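Local coordinates for conserved hypothetical protein (PDB 2FB0) that is of unknown function but belongs to the antibiotic biosynthesis monooxygenase family with its dimeric alpha/beta barrel fold and is possibly an oxidoreductase, at residues M4-V9 with C56-N61; V9-N14 with A85-E90; V13-R18 with T48-F53; E27-S32 with A40-E45. One frame throughout, in Å; residues are numbered along the deposited sequence. Where two conformers were deposited one is given.

From the N terminus, strand 5-12 is the first partner of contact 1 and, further along, of contact 2; its exit loop then enters contact 3. Contact 4 closes the shortest loop, turning helix 18-32 back onto strand 38-46. Contact 3 encloses it by bringing the start of strand 52-59 to the loop after strand 5-12, and contact 1 encloses both by zipping strands 5-12 and 52-59 together. Contact 2, made when the chain returns as strand 86-93, crosses contact 1 and shares V9 with it, and V13 and N14 with contact 3. Contacts 1 and 2 join three of the four strands, contact 3 fastens one end, and contact 4 seats a helix on the sheet.

Contact 1 of 4, residues M4-V9 with C56-N61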
# COMPACT_ATOMS: atom_id res chain seq x y z
N MSE A 4 9.86 -1.06 14.44
CA MSE A 4 9.87 -0.94 12.99
C MSE A 4 8.93 0.19 12.56
O MSE A 4 8.01 0.57 13.30
CB MSE A 4 9.46 -2.25 12.30
CG MSE A 4 10.57 -3.31 12.26
SE MSE A 4 9.89 -4.86 11.37
CE MSE A 4 8.64 -5.43 12.70
N ILE A 5 9.18 0.75 11.38
CA ILE A 5 8.38 1.85 10.87
C ILE A 5 7.79 1.45 9.52
O ILE A 5 8.51 0.98 8.64
CB ILE A 5 9.22 3.14 10.71
CG1 ILE A 5 9.63 3.68 12.09
CG2 ILE A 5 8.46 4.22 9.93
CD1 ILE A 5 10.69 4.77 12.03
N ARG A 6 6.49 1.65 9.39
CA ARG A 6 5.80 1.44 8.12
C ARG A 6 5.51 2.80 7.48
O ARG A 6 4.93 3.69 8.12
CB ARG A 6 4.49 0.66 8.35
CG ARG A 6 3.51 0.64 7.15
CD ARG A 6 4.10 -0.03 5.88
NE ARG A 6 4.80 -1.28 6.18
CZ ARG A 6 4.20 -2.44 6.42
NH1 ARG A 6 2.86 -2.53 6.36
NH2 ARG A 6 4.92 -3.53 6.69
N LEU A 7 5.92 2.96 6.22
CA LEU A 7 5.52 4.14 5.43
C LEU A 7 4.56 3.73 4.33
O LEU A 7 4.77 2.71 3.66
CB LEU A 7 6.72 4.87 4.82
CG LEU A 7 7.89 5.32 5.71
CD1 LEU A 7 8.88 6.14 4.90
CD2 LEU A 7 7.39 6.15 6.86
N ASN A 8 3.50 4.52 4.17
CA ASN A 8 2.63 4.48 3.01
C ASN A 8 2.75 5.84 2.31
O ASN A 8 2.33 6.86 2.85
CB ASN A 8 1.17 4.25 3.41
CG ASN A 8 0.91 2.86 4.03
OD1 ASN A 8 1.76 1.94 3.98
ND2 ASN A 8 -0.26 2.71 4.62
N VAL A 9 3.31 5.84 1.11
CA VAL A 9 3.56 7.08 0.38
C VAL A 9 2.68 7.08 -0.86
O VAL A 9 2.90 6.29 -1.79
CB VAL A 9 5.05 7.23 0.01
CG1 VAL A 9 5.30 8.56 -0.73
CG2 VAL A 9 5.95 7.15 1.27
N CYS A 56 5.06 1.44 -0.53
CA CYS A 56 4.95 0.83 0.78
C CYS A 56 6.35 0.46 1.25
O CYS A 56 7.10 -0.18 0.52
CB CYS A 56 4.07 -0.42 0.72
SG CYS A 56 3.57 -1.00 2.35
N GLU A 57 6.71 0.88 2.46
CA GLU A 57 8.06 0.66 2.96
C GLU A 57 8.00 0.16 4.38
O GLU A 57 7.12 0.54 5.13
CB GLU A 57 8.86 1.97 2.94
CG GLU A 57 8.68 2.75 1.66
CD GLU A 57 9.31 4.12 1.68
OE1 GLU A 57 10.27 4.35 2.43
OE2 GLU A 57 8.82 4.97 0.90
N THR A 58 8.98 -0.66 4.75
CA THR A 58 9.19 -0.99 6.15
C THR A 58 10.65 -0.78 6.49
O THR A 58 11.55 -1.29 5.81
CB THR A 58 8.79 -2.44 6.46
OG1 THR A 58 7.47 -2.67 5.96
CG2 THR A 58 8.83 -2.72 7.98
N TRP A 59 10.88 -0.01 7.56
CA TRP A 59 12.21 0.35 8.01
C TRP A 59 12.44 -0.25 9.38
O TRP A 59 11.53 -0.30 10.20
CB TRP A 59 12.40 1.87 8.01
CG TRP A 59 12.44 2.35 6.60
CD1 TRP A 59 11.38 2.81 5.85
CD2 TRP A 59 13.56 2.30 5.71
NE1 TRP A 59 11.79 3.07 4.56
CE2 TRP A 59 13.12 2.77 4.45
CE3 TRP A 59 14.90 1.92 5.87
CZ2 TRP A 59 13.98 2.88 3.36
CZ3 TRP A 59 15.75 2.02 4.78
CH2 TRP A 59 15.28 2.49 3.54
N GLN A 60 13.67 -0.74 9.60
CA GLN A 60 14.00 -1.41 10.86
C GLN A 60 13.76 -0.53 12.07
O GLN A 60 13.31 -1.00 13.11
CB GLN A 60 15.45 -1.90 10.86
CG GLN A 60 15.72 -2.85 12.03
CD GLN A 60 17.11 -3.42 12.03
OE1 GLN A 60 17.67 -3.74 10.97
NE2 GLN A 60 17.69 -3.55 13.22
N ASN A 61 14.09 0.75 11.93
CA ASN A 61 13.93 1.73 12.99
C ASN A 61 14.06 3.14 12.43
O ASN A 61 14.33 3.33 11.22
CB ASN A 61 14.96 1.50 14.11
CG ASN A 61 16.38 1.45 13.60
OD1 ASN A 61 16.87 2.42 13.00
ND2 ASN A 61 17.07 0.33 13.81
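R6 reaches across to its partner strand and takes hold of T58 side-on. R6 NE, at 3.0 Å, and R6 NH2, at 2.8 Å, both donate to T58 OG1, which lies at the edge of the guanidinium and close to its plane. The R6 chain sets off with CG anti to the backbone N (chi1 167°) and then bends at chi2 and chi3, which folds the head back over the neighbouring strand; NE makes a weak further bond to E57 O. NH2 also forms a salt bridge with E90 of the second subunit, so the group is held from two chains. N8 and C56 share this face with R6 and T58, and N8 hydrogen-bonds to N8 of the second subunit.

The other face carries I5, L7, E57 and W59. Here the carboxylate of E57 is held at the rim of the indole: W59 NE1 donates to E57 OE1 over 2.9 Å, nearly straight at 171°, and OE1 accepts with its anti lone pair and lies in the plane of the indole. L7 CD1 packs 3.4 Å from E57 OE1, while V9 CG2 touches E57 OE2 at 3.6 Å. An acetate ion lies close to E57, which hints at a pocket. Helix 62-68 covers I5, L7 and W59.

Paired backbone bonds link I5 with W59 and L7 with E57. Two inner antiparallel strands, one face turned to helices and the other to a partner subunit, are characteristic of the ferredoxin-like sheet of dimeric alpha/beta barrel proteins.

Contact 2 of 4, residues V9-N14 with A85-E90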
# COMPACT_ATOMS: atom_id res chain seq x y z
N VAL A 9 3.31 5.84 1.11
CA VAL A 9 3.56 7.08 0.38
C VAL A 9 2.68 7.08 -0.86
O VAL A 9 2.90 6.29 -1.79
CB VAL A 9 5.05 7.23 0.01
CG1 VAL A 9 5.30 8.56 -0.73
CG2 VAL A 9 5.95 7.15 1.27
N PHE A 10 1.65 7.91 -0.84
CA PHE A 10 0.67 7.97 -1.93
C PHE A 10 1.11 9.00 -2.94
O PHE A 10 1.57 10.08 -2.57
CB PHE A 10 -0.72 8.28 -1.38
CG PHE A 10 -1.17 7.28 -0.34
CD1 PHE A 10 -1.76 6.08 -0.73
CD2 PHE A 10 -0.99 7.53 1.01
CE1 PHE A 10 -2.16 5.15 0.22
CE2 PHE A 10 -1.39 6.60 1.98
CZ PHE A 10 -1.98 5.40 1.57
N VAL A 11 1.01 8.64 -4.21
CA VAL A 11 1.47 9.48 -5.31
C VAL A 11 0.32 9.68 -6.30
O VAL A 11 -0.30 8.71 -6.76
CB VAL A 11 2.70 8.89 -6.05
CG1 VAL A 11 3.22 9.85 -7.13
CG2 VAL A 11 3.84 8.53 -5.07
N ARG A 12 0.02 10.95 -6.60
CA ARG A 12 -0.95 11.29 -7.64
C ARG A 12 -0.18 11.82 -8.85
O ARG A 12 0.65 12.73 -8.71
CB ARG A 12 -1.97 12.32 -7.11
CG ARG A 12 -3.27 12.42 -7.94
CD ARG A 12 -3.10 13.34 -9.15
NE ARG A 12 -4.14 13.13 -10.17
CZ ARG A 12 -4.15 13.70 -11.37
NH1 ARG A 12 -3.18 14.55 -11.73
NH2 ARG A 12 -5.13 13.43 -12.22
N VAL A 13 -0.44 11.24 -10.02
CA VAL A 13 0.30 11.56 -11.24
C VAL A 13 -0.62 11.54 -12.47
O VAL A 13 -1.51 10.68 -12.57
CB VAL A 13 1.50 10.57 -11.43
CG1 VAL A 13 1.01 9.10 -11.63
CG2 VAL A 13 2.41 11.01 -12.57
N ASN A 14 -0.41 12.49 -13.39
CA ASN A 14 -1.18 12.55 -14.64
C ASN A 14 -0.73 11.50 -15.64
O ASN A 14 0.29 10.85 -15.42
CB ASN A 14 -1.17 13.98 -15.25
CG ASN A 14 0.21 14.38 -15.79
OD1 ASN A 14 1.01 13.55 -16.22
ND2 ASN A 14 0.46 15.69 -15.79
N ALA A 85 5.07 14.50 -10.10
CA ALA A 85 3.86 14.06 -9.40
C ALA A 85 3.74 14.69 -8.01
O ALA A 85 4.65 15.40 -7.57
CB ALA A 85 3.87 12.50 -9.30
N GLU A 86 2.63 14.44 -7.33
CA GLU A 86 2.45 14.91 -5.95
C GLU A 86 2.48 13.74 -4.97
O GLU A 86 1.80 12.73 -5.17
CB GLU A 86 1.16 15.72 -5.78
CG GLU A 86 1.06 16.97 -6.70
CD GLU A 86 2.23 17.98 -6.55
OE1 GLU A 86 2.73 18.19 -5.42
OE2 GLU A 86 2.63 18.57 -7.58
N MSE A 87 3.27 13.90 -3.92
CA MSE A 87 3.52 12.83 -2.96
C MSE A 87 2.96 13.20 -1.60
O MSE A 87 3.08 14.35 -1.17
CB MSE A 87 5.02 12.59 -2.82
CG MSE A 87 5.71 12.17 -4.09
SE MSE A 87 7.61 11.83 -3.81
CE MSE A 87 7.63 11.46 -1.93
N LYS A 88 2.38 12.21 -0.92
CA LYS A 88 1.97 12.36 0.48
C LYS A 88 2.47 11.16 1.29
O LYS A 88 2.02 10.03 1.09
CB LYS A 88 0.46 12.48 0.63
CG LYS A 88 0.01 12.64 2.10
CD LYS A 88 -1.51 12.48 2.26
CE LYS A 88 -1.96 12.66 3.72
NZ LYS A 88 -3.43 12.91 3.79
N LEU A 89 3.36 11.44 2.23
CA LEU A 89 3.94 10.40 3.06
C LEU A 89 3.19 10.26 4.39
O LEU A 89 2.91 11.25 5.08
CB LEU A 89 5.43 10.69 3.28
CG LEU A 89 6.25 9.77 4.20
CD1 LEU A 89 7.70 9.86 3.80
CD2 LEU A 89 6.05 10.17 5.65
N GLU A 90 2.83 9.02 4.73
CA GLU A 90 2.25 8.71 6.03
C GLU A 90 3.13 7.67 6.72
O GLU A 90 3.56 6.69 6.09
CB GLU A 90 0.80 8.20 5.89
CG GLU A 90 -0.12 9.16 5.13
CD GLU A 90 -1.59 8.80 5.23
OE1 GLU A 90 -1.97 7.62 5.05
OE2 GLU A 90 -2.39 9.72 5.48
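V9 and V11 face M87, L89 and A85 where strand 86-93 is added beside strand 5-12 as the outer strand of the ferredoxin-like sheet. The strands run antiparallel, with F10-K88 and R12-E86 as hydrogen-bonded pairs; F10 N donates to K88 O at 2.9 Å, and K88 N donates back to F10 O.

V9 straddles two partners. V9 CG1, anti to the backbone N (chi1 -178°), meets the terminal CE of M87 at 3.9 Å, and V9 CG2, beside the N, lies 3.9 Å from CG of L89. The selenomethionine M87 runs straight through chi2 and then bends, bringing its methyl back to V9. V11 has the same first torsion as V9, but V11 CG1 is pressed against CB of A85 at 3.5 Å, tighter than ordinary carbon contact. V13 CB meets the same methyl, 3.7 Å from A85 CB. Helix 72-84 covers this side, through V78 and I81.

F10, R12, K88 and E86 project from the other face. R12 turns away from strand 86-93 to a salt bridge with D51. The ring of F10 stands nearly upright to the carboxylate of E90, their planes 82° apart, and OE1 of E90, which also pairs with R6 of the second subunit, comes to the ring edge 3.3 Å from F10 CE2.

Contact 3 of 4, residues V13-R18 with T48-F53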
# COMPACT_ATOMS: atom_id res chain seq x y z
N VAL A 13 -0.44 11.24 -10.02
CA VAL A 13 0.30 11.56 -11.24
C VAL A 13 -0.62 11.54 -12.47
O VAL A 13 -1.51 10.68 -12.57
CB VAL A 13 1.50 10.57 -11.43
CG1 VAL A 13 1.01 9.10 -11.63
CG2 VAL A 13 2.41 11.01 -12.57
N ASN A 14 -0.41 12.49 -13.39
CA ASN A 14 -1.18 12.55 -14.64
C ASN A 14 -0.73 11.50 -15.64
O ASN A 14 0.29 10.85 -15.42
CB ASN A 14 -1.17 13.98 -15.25
CG ASN A 14 0.21 14.38 -15.79
OD1 ASN A 14 1.01 13.55 -16.22
ND2 ASN A 14 0.46 15.69 -15.79
N GLU A 15 -1.48 11.35 -16.73
CA GLU A 15 -1.21 10.29 -17.71
C GLU A 15 0.09 10.49 -18.47
O GLU A 15 0.77 9.52 -18.81
CB GLU A 15 -2.38 10.14 -18.69
CG GLU A 15 -2.26 8.88 -19.57
CD GLU A 15 -2.32 7.57 -18.76
OE1 GLU A 15 -3.17 7.46 -17.84
OE2 GLU A 15 -1.50 6.65 -19.05
N THR A 16 0.45 11.75 -18.73
CA THR A 16 1.72 12.03 -19.41
C THR A 16 2.90 11.53 -18.57
O THR A 16 3.86 10.98 -19.12
CB THR A 16 1.89 13.55 -19.68
OG1 THR A 16 0.75 14.03 -20.39
CG2 THR A 16 3.18 13.82 -20.49
N ASN A 17 2.82 11.72 -17.26
CA ASN A 17 3.95 11.48 -16.35
C ASN A 17 3.90 10.12 -15.63
O ASN A 17 4.84 9.75 -14.92
CB ASN A 17 4.01 12.60 -15.29
CG ASN A 17 4.33 13.97 -15.89
OD1 ASN A 17 4.66 14.08 -17.07
ND2 ASN A 17 4.24 15.00 -15.08
N ARG A 18 2.79 9.40 -15.80
CA ARG A 18 2.48 8.21 -15.00
C ARG A 18 3.60 7.17 -15.03
O ARG A 18 4.13 6.80 -13.97
CB ARG A 18 1.14 7.61 -15.43
CG ARG A 18 0.67 6.43 -14.56
CD ARG A 18 -0.55 5.73 -15.15
NE ARG A 18 -1.00 4.66 -14.26
CZ ARG A 18 -0.51 3.42 -14.27
NH1 ARG A 18 0.43 3.08 -15.14
NH2 ARG A 18 -0.98 2.51 -13.41
N THR A 48 -7.81 0.61 -9.42
CA THR A 48 -9.07 1.31 -9.67
C THR A 48 -8.92 2.76 -10.15
O THR A 48 -9.84 3.30 -10.78
CB THR A 48 -10.02 1.29 -8.42
OG1 THR A 48 -9.49 2.12 -7.38
CG2 THR A 48 -10.25 -0.15 -7.88
N ARG A 49 -7.79 3.39 -9.83
CA ARG A 49 -7.54 4.81 -10.16
C ARG A 49 -6.21 4.94 -10.89
O ARG A 49 -5.14 4.82 -10.28
CB ARG A 49 -7.52 5.67 -8.89
CG ARG A 49 -8.82 5.66 -8.10
CD ARG A 49 -8.67 6.34 -6.75
NE ARG A 49 -7.84 5.58 -5.82
CZ ARG A 49 -7.31 6.07 -4.69
NH1 ARG A 49 -7.49 7.35 -4.35
NH2 ARG A 49 -6.56 5.28 -3.93
N ARG A 50 -6.28 5.18 -12.20
CA ARG A 50 -5.11 5.31 -13.06
C ARG A 50 -4.06 6.30 -12.57
O ARG A 50 -2.87 6.09 -12.80
CB ARG A 50 -5.53 5.72 -14.48
CG ARG A 50 -5.87 4.57 -15.37
CD ARG A 50 -4.66 3.69 -15.64
NE ARG A 50 -3.77 4.26 -16.65
CZ ARG A 50 -2.81 3.56 -17.25
NH1 ARG A 50 -2.64 2.28 -16.94
NH2 ARG A 50 -2.03 4.12 -18.16
N ASP A 51 -4.51 7.35 -11.90
CA ASP A 51 -3.63 8.46 -11.51
C ASP A 51 -3.03 8.28 -10.12
O ASP A 51 -2.34 9.17 -9.63
CB ASP A 51 -4.38 9.81 -11.62
CG ASP A 51 -5.59 9.91 -10.70
OD1 ASP A 51 -6.15 8.87 -10.28
OD2 ASP A 51 -6.00 11.05 -10.38
N VAL A 52 -3.29 7.14 -9.48
CA VAL A 52 -2.80 6.90 -8.13
C VAL A 52 -1.87 5.69 -8.08
O VAL A 52 -2.19 4.62 -8.60
CB VAL A 52 -3.95 6.73 -7.09
CG1 VAL A 52 -3.37 6.47 -5.68
CG2 VAL A 52 -4.86 7.96 -7.05
N PHE A 53 -0.69 5.86 -7.48
CA PHE A 53 0.11 4.71 -7.06
C PHE A 53 0.65 4.98 -5.67
O PHE A 53 0.45 6.06 -5.13
CB PHE A 53 1.18 4.30 -8.10
CG PHE A 53 2.38 5.22 -8.20
CD1 PHE A 53 2.39 6.31 -9.08
CD2 PHE A 53 3.54 4.96 -7.44
CE1 PHE A 53 3.52 7.13 -9.19
CE2 PHE A 53 4.66 5.77 -7.54
CZ PHE A 53 4.66 6.87 -8.43
O HOH W 1 -2.60 8.88 -14.69
O HOH W 2 -2.67 3.15 -11.16
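The guanidinium groups of R18 and R50 lie flat on one another, planes 5° apart and centres 3.8 Å apart, while the chains behind them cross at about a right angle. At the edge of R50 sits the carboxylate of E15, nearly coplanar with it: NH2 of R50 donates to the syn side of E15 OE2 at 2.7 Å, and a longer, weak bond joins NE to OE1. At its own edge, R18 NE donates in plane to the carbonyl O of R50 at 2.8 Å, and NH2 donates to a water that also bonds V52 O. R18 is extended from CG to NE. Its NH2 pairs with E45 too, so each arginine has a carboxylate partner, which probably offsets the like charges.

Beyond the stack, V13 N donates to D51 O at 2.8 Å, and CG1 of V13 meets the edge of the F53 ring 4.0 Å from CE1. R50 and D51 are the middle residues of a type I turn.

The contact sits at one end of the sheet, joining the loop from strand 5-12 into helix 18-32 to the turn leading into strand 52-59, with F53 packed against A21, I22 and A25 of that helix.

Contact 4 of 4, residues E27-S32 with A40-E45; sequences ELTACS and AYDTFE. With ACT (acetate ion), chain B.
Y41 sends its side chain from strand 38-46 up against helix 18-32, meeting S32 and T29 along the ring and L28 at its tip. From CB the chain leaves with CG anti to the backbone N (chi1 -160°), which swings the ring across the helix. Y41 CG lies 4.0 Å from S32 CB, and that carbon settles over the ring face as a CH-pi contact, closest to Y41 CD1 at 3.5 Å. At the ring's CD2 edge, near its plane, lies T29 OG1, 3.4 Å from Y41 CD2. Further out, CE1 passes S32 OG. At the tip, Y41 OH touches L28 CD2 at a tight 3.1 Å. Y41 OH also donates to atom O of a bound acetate (ACT O), 2.8 Å away and in the plane of the ring.

A helix lying antiparallel to the strand beneath it is the way this ferredoxin-like domain covers one face of its sheet. The acetate, probably from the crystallisation liquor, is also bonded to H68 and lies near E57, so the tyrosine tip probably lines a polar pocket between sheet and helices.

S32 is locked by its own helix: S32 OG donates to L28 O at 2.7 Å from above the carbonyl plane, and the backbone N of S32 comes to the same oxygen from the opposite face. T29 is gripped as well. T43 OG1 donates to T29 OG1 at 2.9 Å, which in turn hydrogen-bonds to A25 O one helical turn back, while the other branch, T29 CG2, rests 3.3 Å from Y41 O.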
# COMPACT_ATOMS: atom_id res chain seq x y z
N GLU A 27 12.98 2.23 -9.65
CA GLU A 27 14.43 2.39 -9.52
C GLU A 27 14.81 2.66 -8.06
O GLU A 27 15.78 2.10 -7.56
CB GLU A 27 14.94 3.50 -10.45
CG GLU A 27 14.44 3.32 -11.88
CD GLU A 27 15.12 4.24 -12.87
OE1 GLU A 27 14.79 5.44 -12.90
OE2 GLU A 27 15.96 3.75 -13.65
N LEU A 28 14.04 3.51 -7.39
CA LEU A 28 14.25 3.81 -5.98
C LEU A 28 14.01 2.55 -5.11
O LEU A 28 14.70 2.33 -4.11
CB LEU A 28 13.35 4.98 -5.52
CG LEU A 28 13.46 5.45 -4.06
CD1 LEU A 28 14.92 5.81 -3.68
CD2 LEU A 28 12.51 6.61 -3.75
N THR A 29 13.05 1.73 -5.51
CA THR A 29 12.76 0.46 -4.84
C THR A 29 13.99 -0.47 -4.87
O THR A 29 14.43 -0.95 -3.83
CB THR A 29 11.51 -0.24 -5.46
OG1 THR A 29 10.35 0.57 -5.26
CG2 THR A 29 11.28 -1.64 -4.85
N ALA A 30 14.56 -0.68 -6.05
CA ALA A 30 15.78 -1.51 -6.18
C ALA A 30 16.94 -0.96 -5.34
O ALA A 30 17.66 -1.73 -4.71
CB ALA A 30 16.18 -1.67 -7.67
N CYS A 31 17.12 0.37 -5.33
CA CYS A 31 18.19 0.99 -4.55
C CYS A 31 17.99 0.84 -3.04
O CYS A 31 18.92 0.49 -2.31
CB CYS A 31 18.30 2.49 -4.87
SG CYS A 31 18.92 2.87 -6.50
N SER A 32 16.77 1.12 -2.57
CA SER A 32 16.47 1.10 -1.14
C SER A 32 16.57 -0.31 -0.55
O SER A 32 17.05 -0.47 0.57
CB SER A 32 15.09 1.71 -0.88
OG SER A 32 14.96 2.97 -1.52
N ALA A 40 11.45 -3.81 3.91
CA ALA A 40 10.61 -4.01 2.73
C ALA A 40 10.42 -2.68 1.99
O ALA A 40 10.45 -1.61 2.59
CB ALA A 40 9.25 -4.59 3.12
N TYR A 41 10.21 -2.77 0.68
CA TYR A 41 10.03 -1.59 -0.12
C TYR A 41 9.49 -2.06 -1.46
O TYR A 41 10.09 -2.92 -2.09
CB TYR A 41 11.38 -0.88 -0.30
CG TYR A 41 11.30 0.59 -0.69
CD1 TYR A 41 11.78 1.57 0.17
CD2 TYR A 41 10.75 0.98 -1.91
CE1 TYR A 41 11.74 2.94 -0.20
CE2 TYR A 41 10.70 2.33 -2.28
CZ TYR A 41 11.19 3.30 -1.42
OH TYR A 41 11.11 4.63 -1.79
N ASP A 42 8.36 -1.50 -1.88
CA ASP A 42 7.82 -1.82 -3.20
C ASP A 42 6.93 -0.71 -3.71
O ASP A 42 6.39 0.08 -2.93
CB ASP A 42 7.06 -3.17 -3.18
CG ASP A 42 6.93 -3.80 -4.58
OD1 ASP A 42 7.56 -3.31 -5.54
OD2 ASP A 42 6.21 -4.82 -4.71
N THR A 43 6.76 -0.67 -5.03
CA THR A 43 5.87 0.26 -5.71
C THR A 43 4.61 -0.48 -6.13
O THR A 43 4.71 -1.57 -6.69
CB THR A 43 6.61 0.85 -6.93
OG1 THR A 43 7.83 1.45 -6.48
CG2 THR A 43 5.75 1.87 -7.67
N PHE A 44 3.44 0.10 -5.85
CA PHE A 44 2.15 -0.50 -6.14
C PHE A 44 1.27 0.50 -6.88
O PHE A 44 1.09 1.63 -6.42
CB PHE A 44 1.40 -0.85 -4.84
CG PHE A 44 2.07 -1.88 -4.00
CD1 PHE A 44 1.70 -3.23 -4.08
CD2 PHE A 44 3.05 -1.52 -3.08
CE1 PHE A 44 2.32 -4.20 -3.28
CE2 PHE A 44 3.67 -2.49 -2.27
CZ PHE A 44 3.29 -3.83 -2.38
N GLU A 45 0.66 0.07 -7.98
CA GLU A 45 -0.26 0.90 -8.75
C GLU A 45 -1.70 0.59 -8.38
O GLU A 45 -2.08 -0.58 -8.26
CB GLU A 45 -0.08 0.61 -10.24
CG GLU A 45 1.32 0.85 -10.74
CD GLU A 45 1.59 0.16 -12.07
OE1 GLU A 45 0.73 0.22 -12.97
OE2 GLU A 45 2.69 -0.41 -12.21
C ACT B . 11.01 7.07 0.87
O ACT B . 11.86 6.42 0.21
OXT ACT B . 11.23 7.24 2.10
CH3 ACT B . 9.79 7.63 0.23